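Local atomic coordinates of SAS-6 (Leishmania major, PDB entry 4CKM), a protein that probably helps build the hub of the centriole and basal-body cartwheel through its N-terminal head domain, the part described here, together with its coiled coil. Residues S48-P53 against S139-S144; V63-G68 against V79-T84; L95-D100 against V113-F118. All blocks are in the same frame, centred on the assembly; numbering follows the deposited sequence.

How the interactions relate
All three contacts belong to the N-terminal head domain of SAS-6 and reach the same sheet. Interaction 2 pairs neighbouring strands of a hairpin. Its strand 76-85 then runs beside the strand of interaction 3, where Val79 O lies 2.7 Å from Leu97 N, a probable hydrogen bond, and these two contacts are about 12 Å apart between centres. One end of interaction 3 lies at the neighbouring subunit, Val113 packing on Phe163 of that subunit. Interaction 1 joins strands 39-50 and 136-142, about 20 Å from interaction 2 and 25 Å from interaction 3 (centres). It still touches interaction 2, since Phe140 CD1 packs 3.7 Å from Leu83 CD2, whereas the nearest atoms of interactions 1 and 3 are about 8 Å apart.

Interaction 1. Residues S48-P53 against S139-S144; sequences STKMPP and SFVLNS
Ser48, Thr49 and Lys50 run parallel to Ser139, Phe140 and Val141, their strand axes 4.7 Å apart at closest approach. The tight part begins with the backbone. Ser48 O accepts from Phe140 N at 2.8 Å, Phe140 O takes the longer bond from Lys50 N, and Lys50 O receives Leu142 N at 2.9 Å, close to the line of its C=O bond. CA-H groups of Ser139, Thr49 and Val141 also approach these oxygens. Proline has no N-H to continue the series: Pro52 CD sits 3.1 Å from Leu142 O, so the run of amide bonds ends there. Beside it Met51 CB packs on Leu142 CB at 4.1 Å and CG lies close to Asn143 O; its sulfur's contact with poorly ordered Ser144 is less certain. Thr49 and Phe140 face the buried side: the threonine is beta-branched, as suits a strand, and its OG1, held between backbone N and carbonyl carbon (chi1 55°), is bonded to Arg59 and Gln57, while the phenyl ring leads away to meet Phe93 edge to face.

The other face, with Ser48, Lys50, Ser139 and Val141, is looser and partly open to solvent. A water bridges Ser48 OG, at 2.7 Å, and Ser139 OG, at 3.0 Å, and donates weakly to Ser48 O. Lys50 lays its methylene chain beside Val141, CE reaching CG2 at 4.2 Å. Amide bonds therefore fix the register of this junction between first and last strands of the sheet order, while the outer face relies on one water bridge and a loose lysine-valine contact.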
ATOM      1  N   SER A  48     -13.741  -8.950  -5.961  1.00 30.51           N
ATOM      2  CA  SER A  48     -13.848  -9.709  -4.711  1.00 30.61           C
ATOM      3  C   SER A  48     -14.464  -8.810  -3.638  1.00 31.94           C
ATOM      4  O   SER A  48     -13.860  -7.820  -3.230  1.00 31.86           O
ATOM      5  CB  SER A  48     -12.487 -10.249  -4.252  1.00 29.84           C
ATOM      6  OG  SER A  48     -12.617 -10.901  -2.996  1.00 28.71           O
ATOM      7  N   THR A  49     -15.681  -9.143  -3.224  1.00 32.81           N
ATOM      8  CA  THR A  49     -16.411  -8.405  -2.196  1.00 34.15           C
ATOM      9  C   THR A  49     -16.482  -9.176  -0.889  1.00 34.20           C
ATOM     10  O   THR A  49     -16.670 -10.398  -0.884  1.00 31.90           O
ATOM     11  CB  THR A  49     -17.873  -8.171  -2.605  1.00 33.85           C
ATOM     12  OG1 THR A  49     -18.481  -9.431  -2.911  1.00 34.06           O
ATOM     13  CG2 THR A  49     -17.952  -7.315  -3.818  1.00 37.11           C
ATOM     14  N   LYS A  50     -16.372  -8.462   0.217  1.00 34.25           N
ATOM     15  CA  LYS A  50     -16.595  -9.067   1.515  1.00 38.95           C
ATOM     16  C   LYS A  50     -16.980  -8.055   2.572  1.00 39.69           C
ATOM     17  O   LYS A  50     -16.564  -6.893   2.498  1.00 34.59           O
ATOM     18  CB  LYS A  50     -15.375  -9.864   1.956  1.00 42.74           C
ATOM     19  CG  LYS A  50     -14.204  -9.055   2.422  1.00 47.43           C
ATOM     20  CD  LYS A  50     -13.064  -9.972   2.803  1.00 51.47           C
ATOM     21  CE  LYS A  50     -11.828  -9.171   3.174  1.00 55.32           C
ATOM     22  NZ  LYS A  50     -10.592  -9.726   2.560  1.00 58.48           N
ATOM     23  N   MET A  51     -17.850  -8.478   3.495  1.00 45.11           N
ATOM     24  CA  MET A  51     -18.037  -7.763   4.757  1.00 50.28           C
ATOM     25  C   MET A  51     -17.417  -8.608   5.849  1.00 48.35           C
ATOM     26  O   MET A  51     -17.975  -9.638   6.233  1.00 47.44           O
ATOM     27  CB  MET A  51     -19.497  -7.496   5.112  1.00 55.59           C
ATOM     28  CG  MET A  51     -19.574  -6.682   6.423  1.00 63.14           C
ATOM     29  SD  MET A  51     -21.166  -6.408   7.237  1.00 70.86           S
ATOM     30  CE  MET A  51     -21.865  -8.056   7.402  1.00 65.80           C
ATOM     31  N   PRO A  52     -16.257  -8.188   6.357  1.00 49.20           N
ATOM     32  CA  PRO A  52     -15.675  -8.995   7.417  1.00 51.59           C
ATOM     33  C   PRO A  52     -16.646  -9.108   8.590  1.00 50.55           C
ATOM     34  O   PRO A  52     -17.424  -8.188   8.832  1.00 50.74           O
ATOM     35  CB  PRO A  52     -14.412  -8.227   7.813  1.00 51.98           C
ATOM     36  CG  PRO A  52     -14.121  -7.350   6.629  1.00 53.47           C
ATOM     37  CD  PRO A  52     -15.479  -6.969   6.112  1.00 50.76           C
ATOM     38  N   PRO A  53     -16.626 -10.252   9.294  1.00 49.83           N
ATOM     39  CA  PRO A  53     -15.654 -11.333   9.129  1.00 46.11           C
ATOM     40  C   PRO A  53     -16.019 -12.376   8.043  1.00 43.25           C
ATOM     41  O   PRO A  53     -15.301 -13.343   7.866  1.00 44.34           O
ATOM     42  CB  PRO A  53     -15.642 -11.965  10.521  1.00 45.22           C
ATOM     43  CG  PRO A  53     -17.034 -11.743  11.045  1.00 46.07           C
ATOM     44  CD  PRO A  53     -17.669 -10.618  10.269  1.00 47.70           C
ATOM     45  N   SER A 139     -10.817  -5.395  -5.271  1.00 29.57           N
ATOM     46  CA  SER A 139     -11.376  -5.863  -4.023  1.00 30.96           C
ATOM     47  C   SER A 139     -12.253  -4.750  -3.476  1.00 29.28           C
ATOM     48  O   SER A 139     -11.935  -3.577  -3.662  1.00 30.18           O
ATOM     49  CB  SER A 139     -10.259  -6.163  -3.046  1.00 32.74           C
ATOM     50  OG  SER A 139     -10.821  -6.557  -1.815  1.00 36.47           O
ATOM     51  N   PHE A 140     -13.373  -5.105  -2.861  1.00 28.55           N
ATOM     52  CA  PHE A 140     -14.231  -4.130  -2.203  1.00 30.29           C
ATOM     53  C   PHE A 140     -14.625  -4.656  -0.841  1.00 33.65           C
ATOM     54  O   PHE A 140     -15.355  -5.630  -0.741  1.00 33.20           O
ATOM     55  CB  PHE A 140     -15.462  -3.819  -3.025  1.00 31.96           C
ATOM     56  CG  PHE A 140     -16.236  -2.623  -2.540  1.00 32.25           C
ATOM     57  CD1 PHE A 140     -15.662  -1.352  -2.543  1.00 34.48           C
ATOM     58  CD2 PHE A 140     -17.529  -2.755  -2.102  1.00 32.21           C
ATOM     59  CE1 PHE A 140     -16.369  -0.241  -2.125  1.00 33.73           C
ATOM     60  CE2 PHE A 140     -18.240  -1.644  -1.658  1.00 35.92           C
ATOM     61  CZ  PHE A 140     -17.658  -0.388  -1.672  1.00 35.54           C
ATOM     62  N   VAL A 141     -14.103  -4.022   0.206  1.00 34.70           N
ATOM     63  CA  VAL A 141     -14.333  -4.462   1.573  1.00 34.40           C
ATOM     64  C   VAL A 141     -15.267  -3.515   2.290  1.00 35.06           C
ATOM     65  O   VAL A 141     -14.960  -2.346   2.456  1.00 34.93           O
ATOM     66  CB  VAL A 141     -13.024  -4.477   2.350  1.00 35.33           C
ATOM     67  CG1 VAL A 141     -13.267  -4.998   3.757  1.00 35.04           C
ATOM     68  CG2 VAL A 141     -11.970  -5.315   1.609  1.00 36.08           C
ATOM     69  N   LEU A 142     -16.411  -4.027   2.696  1.00 37.46           N
ATOM     70  CA  LEU A 142     -17.392  -3.263   3.433  1.00 40.81           C
ATOM     71  C   LEU A 142     -17.022  -3.196   4.920  1.00 43.46           C
ATOM     72  O   LEU A 142     -16.341  -4.075   5.430  1.00 41.75           O
ATOM     73  CB  LEU A 142     -18.762  -3.905   3.285  1.00 43.55           C
ATOM     74  CG  LEU A 142     -19.324  -4.177   1.880  1.00 46.35           C
ATOM     75  CD1 LEU A 142     -20.613  -4.964   1.985  1.00 50.15           C
ATOM     76  CD2 LEU A 142     -19.620  -2.904   1.137  1.00 48.75           C
ATOM     77  N   ASN A 143     -17.463  -2.142   5.604  1.00 44.42           N
ATOM     78  CA  ASN A 143     -17.305  -2.055   7.061  1.00 51.32           C
ATOM     79  C   ASN A 143     -18.414  -2.826   7.800  1.00 53.16           C
ATOM     80  O   ASN A 143     -19.290  -3.382   7.164  1.00 52.61           O
ATOM     81  CB  ASN A 143     -17.239  -0.575   7.501  1.00 53.14           C
ATOM     82  CG  ASN A 143     -18.586   0.148   7.445  1.00 53.83           C
ATOM     83  OD1 ASN A 143     -19.467  -0.119   6.618  1.00 53.52           O
ATOM     84  ND2 ASN A 143     -18.726   1.115   8.322  1.00 63.60           N
ATOM     85  N   SER A 144     -18.362  -2.878   9.132  1.00 66.70           N
ATOM     86  CA  SER A 144     -19.456  -3.457   9.985  1.00 71.08           C
ATOM     87  C   SER A 144     -19.111  -4.859  10.479  1.00 71.49           C
ATOM     88  O   SER A 144     -17.940  -5.165  10.725  1.00 70.33           O
ATOM     89  CB  SER A 144     -20.828  -3.469   9.265  1.00 72.12           C
ATOM     90  OG  SER A 144     -21.882  -3.916  10.100  1.00 72.76           O
TER
HETATM   91  O   HOH W   1     -12.062  -9.119  -1.008  1.00 42.90           O

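Interaction 2. Residues V63-G68 against V79-T84; sequences VYVRTG and VLVRLT
Val63-Gly68 and Val79-Thr84 run antiparallel at 165°, with Tyr64-Arg82 and Arg66-Leu80 as the hydrogen-bonded pairs. Four amide bonds tie them, among them Arg82 N to Tyr64 O at 2.7 Å and Leu80 N to Arg66 O, also 2.7 Å, both nearly straight. Valines and Leu83 point to the buried face: Val63 CG2 meets Leu83 CD1 at 4.0 Å and Val65 CG2 meets Val81 CG2 at 4.2 Å, compact branched groups that suit a strand lying under helix 117-130.

The other face mixes polar and apolar groups. Tyr64 and Arg82 stand side by side, both with CG opposite the backbone nitrogen, their ring and guanidinium planes only 13° apart; Arg82 NH1 comes obliquely to Tyr64 CE2 at 3.2 Å. Leu80 CD2 serves three flat groups: the edge of that ring, one face of the Arg66 guanidinium, 3.7 Å from NH2, and one face of the Arg82 guanidinium, toward its rim. Arg66 bends at its third torsion, and its NH1 makes a long, bent bond to Tyr64 OH (3.2 Å), which lies out of the guanidinium plane. That bond links neighbours on one strand; the cross-strand polar link is the Arg82 salt bridge to Glu94 on strand 88-98, which probably eases the closeness of the two arginines.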
ATOM      1  N   VAL A  63     -19.304  -0.452 -12.704  1.00 33.24           N
ATOM      2  CA  VAL A  63     -18.491   0.630 -12.273  1.00 35.16           C
ATOM      3  C   VAL A  63     -18.694   1.797 -13.210  1.00 38.05           C
ATOM      4  O   VAL A  63     -18.795   1.615 -14.431  1.00 37.08           O
ATOM      5  CB  VAL A  63     -17.012   0.228 -12.186  1.00 36.77           C
ATOM      6  CG1 VAL A  63     -16.415   0.019 -13.558  1.00 36.96           C
ATOM      7  CG2 VAL A  63     -16.230   1.297 -11.450  1.00 39.47           C
ATOM      8  N   TYR A  64     -18.724   2.995 -12.629  1.00 37.94           N
ATOM      9  CA  TYR A  64     -19.143   4.193 -13.337  1.00 40.08           C
ATOM     10  C   TYR A  64     -18.305   5.375 -12.866  1.00 38.85           C
ATOM     11  O   TYR A  64     -18.207   5.652 -11.675  1.00 38.35           O
ATOM     12  CB  TYR A  64     -20.634   4.407 -13.048  1.00 44.06           C
ATOM     13  CG  TYR A  64     -21.301   5.627 -13.659  1.00 48.80           C
ATOM     14  CD1 TYR A  64     -21.777   5.608 -14.973  1.00 53.12           C
ATOM     15  CD2 TYR A  64     -21.511   6.776 -12.909  1.00 53.20           C
ATOM     16  CE1 TYR A  64     -22.413   6.708 -15.522  1.00 53.63           C
ATOM     17  CE2 TYR A  64     -22.150   7.881 -13.449  1.00 53.29           C
ATOM     18  CZ  TYR A  64     -22.594   7.839 -14.749  1.00 55.05           C
ATOM     19  OH  TYR A  64     -23.213   8.930 -15.274  1.00 55.98           O
ATOM     20  N   VAL A  65     -17.653   6.043 -13.798  1.00 38.31           N
ATOM     21  CA  VAL A  65     -16.833   7.191 -13.474  1.00 38.17           C
ATOM     22  C   VAL A  65     -17.328   8.358 -14.319  1.00 38.57           C
ATOM     23  O   VAL A  65     -17.409   8.250 -15.549  1.00 39.30           O
ATOM     24  CB  VAL A  65     -15.328   6.939 -13.752  1.00 36.48           C
ATOM     25  CG1 VAL A  65     -14.506   8.182 -13.451  1.00 34.69           C
ATOM     26  CG2 VAL A  65     -14.799   5.767 -12.946  1.00 36.92           C
ATOM     27  N   ARG A  66     -17.658   9.461 -13.652  1.00 39.46           N
ATOM     28  CA  ARG A  66     -18.152  10.675 -14.317  1.00 44.09           C
ATOM     29  C   ARG A  66     -17.485  11.929 -13.741  1.00 41.99           C
ATOM     30  O   ARG A  66     -17.243  12.006 -12.532  1.00 39.99           O
ATOM     31  CB  ARG A  66     -19.669  10.788 -14.141  1.00 49.35           C
ATOM     32  CG  ARG A  66     -20.309  11.941 -14.905  1.00 59.20           C
ATOM     33  CD  ARG A  66     -21.826  11.961 -14.720  1.00 64.97           C
ATOM     34  NE  ARG A  66     -22.234  12.381 -13.372  1.00 74.59           N
ATOM     35  CZ  ARG A  66     -23.385  12.050 -12.764  1.00 79.61           C
ATOM     36  NH1 ARG A  66     -24.284  11.261 -13.354  1.00 81.02           N
ATOM     37  NH2 ARG A  66     -23.639  12.502 -11.538  1.00 78.14           N
ATOM     38  N   THR A  67     -17.163  12.880 -14.618  1.00 40.11           N
ATOM     39  CA  THR A  67     -16.710  14.211 -14.215  1.00 42.19           C
ATOM     40  C   THR A  67     -17.847  15.189 -14.397  1.00 41.40           C
ATOM     41  O   THR A  67     -18.605  15.081 -15.353  1.00 40.88           O
ATOM     42  CB  THR A  67     -15.536  14.726 -15.067  1.00 43.74           C
ATOM     43  OG1 THR A  67     -15.946  14.846 -16.434  1.00 44.71           O
ATOM     44  CG2 THR A  67     -14.349  13.778 -14.977  1.00 46.11           C
ATOM     45  N   GLY A  68     -17.959  16.143 -13.478  1.00 43.53           N
ATOM     46  CA  GLY A  68     -18.947  17.215 -13.597  1.00 39.83           C
ATOM     47  C   GLY A  68     -18.653  18.393 -12.680  1.00 39.15           C
ATOM     48  O   GLY A  68     -17.487  18.737 -12.428  1.00 35.82           O
ATOM     49  N   VAL A  79     -15.254  14.553  -9.424  1.00 32.38           N
ATOM     50  CA  VAL A  79     -15.105  13.242 -10.015  1.00 32.63           C
ATOM     51  C   VAL A  79     -15.978  12.306  -9.224  1.00 31.99           C
ATOM     52  O   VAL A  79     -15.860  12.224  -7.995  1.00 31.73           O
ATOM     53  CB  VAL A  79     -13.650  12.770  -9.921  1.00 34.94           C
ATOM     54  CG1 VAL A  79     -13.529  11.326 -10.360  1.00 37.76           C
ATOM     55  CG2 VAL A  79     -12.766  13.657 -10.775  1.00 36.34           C
ATOM     56  N   LEU A  80     -16.860  11.606  -9.925  1.00 33.36           N
ATOM     57  CA  LEU A  80     -17.740  10.636  -9.303  1.00 35.77           C
ATOM     58  C   LEU A  80     -17.310   9.224  -9.741  1.00 36.24           C
ATOM     59  O   LEU A  80     -17.138   8.953 -10.938  1.00 36.51           O
ATOM     60  CB  LEU A  80     -19.181  10.905  -9.706  1.00 38.55           C
ATOM     61  CG  LEU A  80     -20.161   9.843  -9.211  1.00 44.04           C
ATOM     62  CD1 LEU A  80     -20.425   9.983  -7.720  1.00 46.21           C
ATOM     63  CD2 LEU A  80     -21.467   9.914  -9.985  1.00 46.51           C
ATOM     64  N   VAL A  81     -17.153   8.348  -8.753  1.00 34.15           N
ATOM     65  CA  VAL A  81     -16.858   6.936  -8.946  1.00 33.11           C
ATOM     66  C   VAL A  81     -17.958   6.170  -8.219  1.00 34.68           C
ATOM     67  O   VAL A  81     -18.081   6.249  -6.984  1.00 33.50           O
ATOM     68  CB  VAL A  81     -15.492   6.539  -8.329  1.00 32.50           C
ATOM     69  CG1 VAL A  81     -15.233   5.041  -8.445  1.00 33.65           C
ATOM     70  CG2 VAL A  81     -14.362   7.283  -9.003  1.00 33.12           C
ATOM     71  N   ARG A  82     -18.733   5.415  -8.991  1.00 34.05           N
ATOM     72  CA  ARG A  82     -19.848   4.659  -8.490  1.00 36.42           C
ATOM     73  C   ARG A  82     -19.684   3.150  -8.758  1.00 36.60           C
ATOM     74  O   ARG A  82     -19.268   2.714  -9.839  1.00 34.94           O
ATOM     75  CB  ARG A  82     -21.102   5.161  -9.170  1.00 39.39           C
ATOM     76  CG  ARG A  82     -22.370   4.435  -8.789  1.00 44.49           C
ATOM     77  CD  ARG A  82     -23.505   4.854  -9.715  1.00 47.45           C
ATOM     78  NE  ARG A  82     -24.010   6.174  -9.352  1.00 52.52           N
ATOM     79  CZ  ARG A  82     -24.474   7.085 -10.205  1.00 55.69           C
ATOM     80  NH1 ARG A  82     -24.500   6.858 -11.518  1.00 56.95           N
ATOM     81  NH2 ARG A  82     -24.905   8.246  -9.728  1.00 56.06           N
ATOM     82  N   LEU A  83     -20.069   2.369  -7.768  1.00 37.05           N
ATOM     83  CA  LEU A  83     -20.038   0.938  -7.843  1.00 37.43           C
ATOM     84  C   LEU A  83     -21.454   0.432  -7.609  1.00 38.59           C
ATOM     85  O   LEU A  83     -22.096   0.812  -6.620  1.00 36.01           O
ATOM     86  CB  LEU A  83     -19.132   0.446  -6.739  1.00 38.49           C
ATOM     87  CG  LEU A  83     -18.329  -0.806  -6.991  1.00 42.01           C
ATOM     88  CD1 LEU A  83     -17.484  -0.650  -8.239  1.00 41.23           C
ATOM     89  CD2 LEU A  83     -17.464  -1.070  -5.760  1.00 43.38           C
ATOM     90  N   THR A  84     -21.957  -0.405  -8.511  1.00 39.31           N
ATOM     91  CA  THR A  84     -23.291  -0.987  -8.319  1.00 42.88           C
ATOM     92  C   THR A  84     -23.315  -2.487  -8.515  1.00 43.11           C
ATOM     93  O   THR A  84     -22.390  -3.070  -9.083  1.00 46.30           O
ATOM     94  CB  THR A  84     -24.314  -0.380  -9.290  1.00 42.89           C
ATOM     95  OG1 THR A  84     -23.832  -0.507 -10.629  1.00 44.56           O
ATOM     96  CG2 THR A  84     -24.533   1.074  -8.983  1.00 44.31           C
TER

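Interaction 3. Residues L95-D100 against V113-F118; sequences LELLED and VDFHGF
Phe115 and Glu99 meet because both first torsions swing CG opposite the backbone nitrogen (chi1 -169° and -178°), which sends the phenyl ring toward the strand end and lays the glutamate stem over it. Glu99 CB sits 3.9 Å from the ring centroid and only 11° off the ring normal, a CH-pi contact over the face. Its chain then runs on, extended, so the carboxylate lies nearly parallel to the ring, still above its plane but beyond the CD2/CB margin, with OE2 4.0 Å from Phe115 CB: the methylenes do the packing while the charged end stays at the margin. Leu97 O approaches from another direction, in the ring plane, 3.5 Å from CZ, where the slightly positive C-H edge of an aromatic suits a carbonyl oxygen.

Leu97 itself slides past Phe115, CG to CE1 being 4.2 Å, and then sets CD2 3.8 Å from CE2 of Phe118, the two side chains crossing at about a right angle. A leucine fits here because its branch point CG passes Phe115 while the methyl CD2 reaches Phe118. Tyr102 and Phe105 of helix 102-109 add two more rings to the cluster, meeting Phe115 and Phe118 respectively edge to face.

The turn carrying Phe115 is held by Asp114, whose OD1 accepts from Gly117 N at 2.8 Å, a capping bond leading into helix 117-130. Helices closing over the end of a sheet in this way are consistent with the XRCC4-like head domain of SAS-6; Val113 packs here on Phe163 of the second subunit, probably part of the head pairing that contributes to the cartwheel hub.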
ATOM      1  N   LEU A  95     -17.942   7.501  -4.391  1.00 39.81           N
ATOM      2  CA  LEU A  95     -16.979   8.473  -3.970  1.00 40.47           C
ATOM      3  C   LEU A  95     -17.206   9.677  -4.846  1.00 41.44           C
ATOM      4  O   LEU A  95     -17.247   9.571  -6.073  1.00 36.51           O
ATOM      5  CB  LEU A  95     -15.560   7.988  -4.207  1.00 41.39           C
ATOM      6  CG  LEU A  95     -14.514   9.106  -4.084  1.00 43.58           C
ATOM      7  CD1 LEU A  95     -14.412   9.552  -2.636  1.00 44.95           C
ATOM      8  CD2 LEU A  95     -13.152   8.680  -4.590  1.00 42.56           C
ATOM      9  N   GLU A  96     -17.308  10.830  -4.216  1.00 43.80           N
ATOM     10  CA  GLU A  96     -17.405  12.062  -4.961  1.00 48.40           C
ATOM     11  C   GLU A  96     -16.238  12.914  -4.548  1.00 43.50           C
ATOM     12  O   GLU A  96     -16.124  13.304  -3.398  1.00 44.54           O
ATOM     13  CB  GLU A  96     -18.703  12.750  -4.656  1.00 54.50           C
ATOM     14  CG  GLU A  96     -19.023  13.853  -5.632  1.00 67.49           C
ATOM     15  CD  GLU A  96     -20.267  14.595  -5.213  1.00 74.35           C
ATOM     16  OE1 GLU A  96     -21.329  13.930  -5.092  1.00 79.43           O
ATOM     17  OE2 GLU A  96     -20.157  15.816  -4.959  1.00 73.03           O
ATOM     18  N   LEU A  97     -15.349  13.181  -5.484  1.00 39.07           N
ATOM     19  CA  LEU A  97     -14.129  13.871  -5.149  1.00 40.18           C
ATOM     20  C   LEU A  97     -14.136  15.299  -5.708  1.00 36.00           C
ATOM     21  O   LEU A  97     -14.211  15.517  -6.917  1.00 31.66           O
ATOM     22  CB  LEU A  97     -12.965  13.057  -5.674  1.00 42.70           C
ATOM     23  CG  LEU A  97     -11.576  13.612  -5.389  1.00 49.80           C
ATOM     24  CD1 LEU A  97     -11.304  13.853  -3.901  1.00 51.22           C
ATOM     25  CD2 LEU A  97     -10.575  12.645  -5.997  1.00 51.19           C
ATOM     26  N   LEU A  98     -14.091  16.271  -4.812  1.00 38.10           N
ATOM     27  CA  LEU A  98     -14.082  17.695  -5.211  1.00 38.94           C
ATOM     28  C   LEU A  98     -12.649  18.173  -5.450  1.00 36.00           C
ATOM     29  O   LEU A  98     -11.744  17.839  -4.680  1.00 35.97           O
ATOM     30  CB  LEU A  98     -14.724  18.561  -4.125  1.00 43.24           C
ATOM     31  CG  LEU A  98     -16.123  18.217  -3.587  1.00 47.93           C
ATOM     32  CD1 LEU A  98     -16.634  19.299  -2.630  1.00 47.76           C
ATOM     33  CD2 LEU A  98     -17.102  18.052  -4.728  1.00 48.48           C
ATOM     34  N   GLU A  99     -12.441  18.957  -6.496  1.00 34.55           N
ATOM     35  CA  GLU A  99     -11.135  19.588  -6.734  1.00 38.00           C
ATOM     36  C   GLU A  99     -10.583  20.334  -5.516  1.00 41.95           C
ATOM     37  O   GLU A  99      -9.399  20.322  -5.278  1.00 46.87           O
ATOM     38  CB  GLU A  99     -11.227  20.519  -7.910  1.00 39.94           C
ATOM     39  CG  GLU A  99      -9.914  21.176  -8.253  1.00 44.75           C
ATOM     40  CD  GLU A  99      -9.847  21.612  -9.697  1.00 48.06           C
ATOM     41  OE1 GLU A  99     -10.903  21.893 -10.302  1.00 49.06           O
ATOM     42  OE2 GLU A  99      -8.718  21.671 -10.237  1.00 55.08           O
ATOM     43  N   ASP A 100     -11.459  20.954  -4.737  1.00 47.19           N
ATOM     44  CA  ASP A 100     -11.114  21.586  -3.456  1.00 50.97           C
ATOM     45  C   ASP A 100     -10.323  20.729  -2.518  1.00 48.65           C
ATOM     46  O   ASP A 100      -9.484  21.237  -1.803  1.00 49.76           O
ATOM     47  CB  ASP A 100     -12.390  21.941  -2.682  1.00 54.31           C
ATOM     48  CG  ASP A 100     -13.104  23.089  -3.269  1.00 62.04           C
ATOM     49  OD1 ASP A 100     -12.568  23.674  -4.241  1.00 61.53           O
ATOM     50  OD2 ASP A 100     -14.210  23.399  -2.770  1.00 78.37           O
ATOM     51  N   VAL A 113      -0.338  12.598 -10.598  1.00 37.78           N
ATOM     52  CA  VAL A 113      -1.211  13.254 -11.552  1.00 36.97           C
ATOM     53  C   VAL A 113      -2.047  14.364 -10.915  1.00 36.93           C
ATOM     54  O   VAL A 113      -2.292  14.356  -9.708  1.00 36.24           O
ATOM     55  CB  VAL A 113      -2.165  12.244 -12.211  1.00 36.40           C
ATOM     56  CG1 VAL A 113      -1.372  11.298 -13.087  1.00 36.93           C
ATOM     57  CG2 VAL A 113      -2.973  11.473 -11.177  1.00 34.69           C
ATOM     58  N   ASP A 114      -2.494  15.302 -11.744  1.00 35.39           N
ATOM     59  CA  ASP A 114      -3.321  16.405 -11.278  1.00 35.15           C
ATOM     60  C   ASP A 114      -4.789  15.999 -11.359  1.00 36.95           C
ATOM     61  O   ASP A 114      -5.111  14.859 -11.716  1.00 32.01           O
ATOM     62  CB  ASP A 114      -3.042  17.668 -12.097  1.00 36.08           C
ATOM     63  CG  ASP A 114      -3.393  17.509 -13.547  1.00 39.02           C
ATOM     64  OD1 ASP A 114      -4.111  16.569 -13.918  1.00 40.39           O
ATOM     65  OD2 ASP A 114      -2.922  18.332 -14.342  1.00 47.84           O
ATOM     66  N   PHE A 115      -5.684  16.928 -11.031  1.00 37.99           N
ATOM     67  CA  PHE A 115      -7.091  16.586 -10.912  1.00 36.44           C
ATOM     68  C   PHE A 115      -7.725  16.144 -12.222  1.00 36.61           C
ATOM     69  O   PHE A 115      -8.591  15.279 -12.225  1.00 37.69           O
ATOM     70  CB  PHE A 115      -7.859  17.754 -10.347  1.00 36.32           C
ATOM     71  CG  PHE A 115      -9.253  17.415  -9.950  1.00 34.99           C
ATOM     72  CD1 PHE A 115      -9.489  16.660  -8.825  1.00 36.81           C
ATOM     73  CD2 PHE A 115     -10.313  17.844 -10.692  1.00 34.42           C
ATOM     74  CE1 PHE A 115     -10.769  16.346  -8.438  1.00 35.36           C
ATOM     75  CE2 PHE A 115     -11.594  17.529 -10.306  1.00 34.04           C
ATOM     76  CZ  PHE A 115     -11.821  16.792  -9.181  1.00 33.00           C
ATOM     77  N   HIS A 116      -7.299  16.729 -13.325  1.00 36.29           N
ATOM     78  CA  HIS A 116      -7.755  16.296 -14.647  1.00 40.06           C
ATOM     79  C   HIS A 116      -7.258  14.875 -14.970  1.00 40.25           C
ATOM     80  O   HIS A 116      -8.005  14.044 -15.520  1.00 40.11           O
ATOM     81  CB  HIS A 116      -7.257  17.279 -15.721  1.00 44.14           C
ATOM     82  CG  HIS A 116      -7.622  16.886 -17.124  1.00 52.57           C
ATOM     83  ND1 HIS A 116      -8.840  17.205 -17.701  1.00 54.49           N
ATOM     84  CD2 HIS A 116      -6.937  16.188 -18.065  1.00 54.65           C
ATOM     85  CE1 HIS A 116      -8.890  16.718 -18.929  1.00 53.80           C
ATOM     86  NE2 HIS A 116      -7.746  16.101 -19.176  1.00 56.57           N
ATOM     87  N   GLY A 117      -5.990  14.612 -14.642  1.00 36.83           N
ATOM     88  CA  GLY A 117      -5.367  13.338 -14.917  1.00 35.67           C
ATOM     89  C   GLY A 117      -5.924  12.221 -14.061  1.00 37.84           C
ATOM     90  O   GLY A 117      -6.008  11.075 -14.510  1.00 36.43           O
ATOM     91  N   PHE A 118      -6.353  12.547 -12.844  1.00 37.16           N
ATOM     92  CA  PHE A 118      -6.710  11.505 -11.894  1.00 37.50           C
ATOM     93  C   PHE A 118      -7.789  10.518 -12.386  1.00 39.29           C
ATOM     94  O   PHE A 118      -7.584   9.310 -12.328  1.00 36.97           O
ATOM     95  CB  PHE A 118      -7.094  12.071 -10.533  1.00 36.55           C
ATOM     96  CG  PHE A 118      -7.646  11.040  -9.625  1.00 34.57           C
ATOM     97  CD1 PHE A 118      -6.816  10.062  -9.100  1.00 35.35           C
ATOM     98  CD2 PHE A 118      -9.010  10.969  -9.378  1.00 36.40           C
ATOM     99  CE1 PHE A 118      -7.322   9.056  -8.295  1.00 36.16           C
ATOM    100  CE2 PHE A 118      -9.531   9.970  -8.556  1.00 35.74           C
ATOM    101  CZ  PHE A 118      -8.683   9.018  -8.012  1.00 36.48           C
TER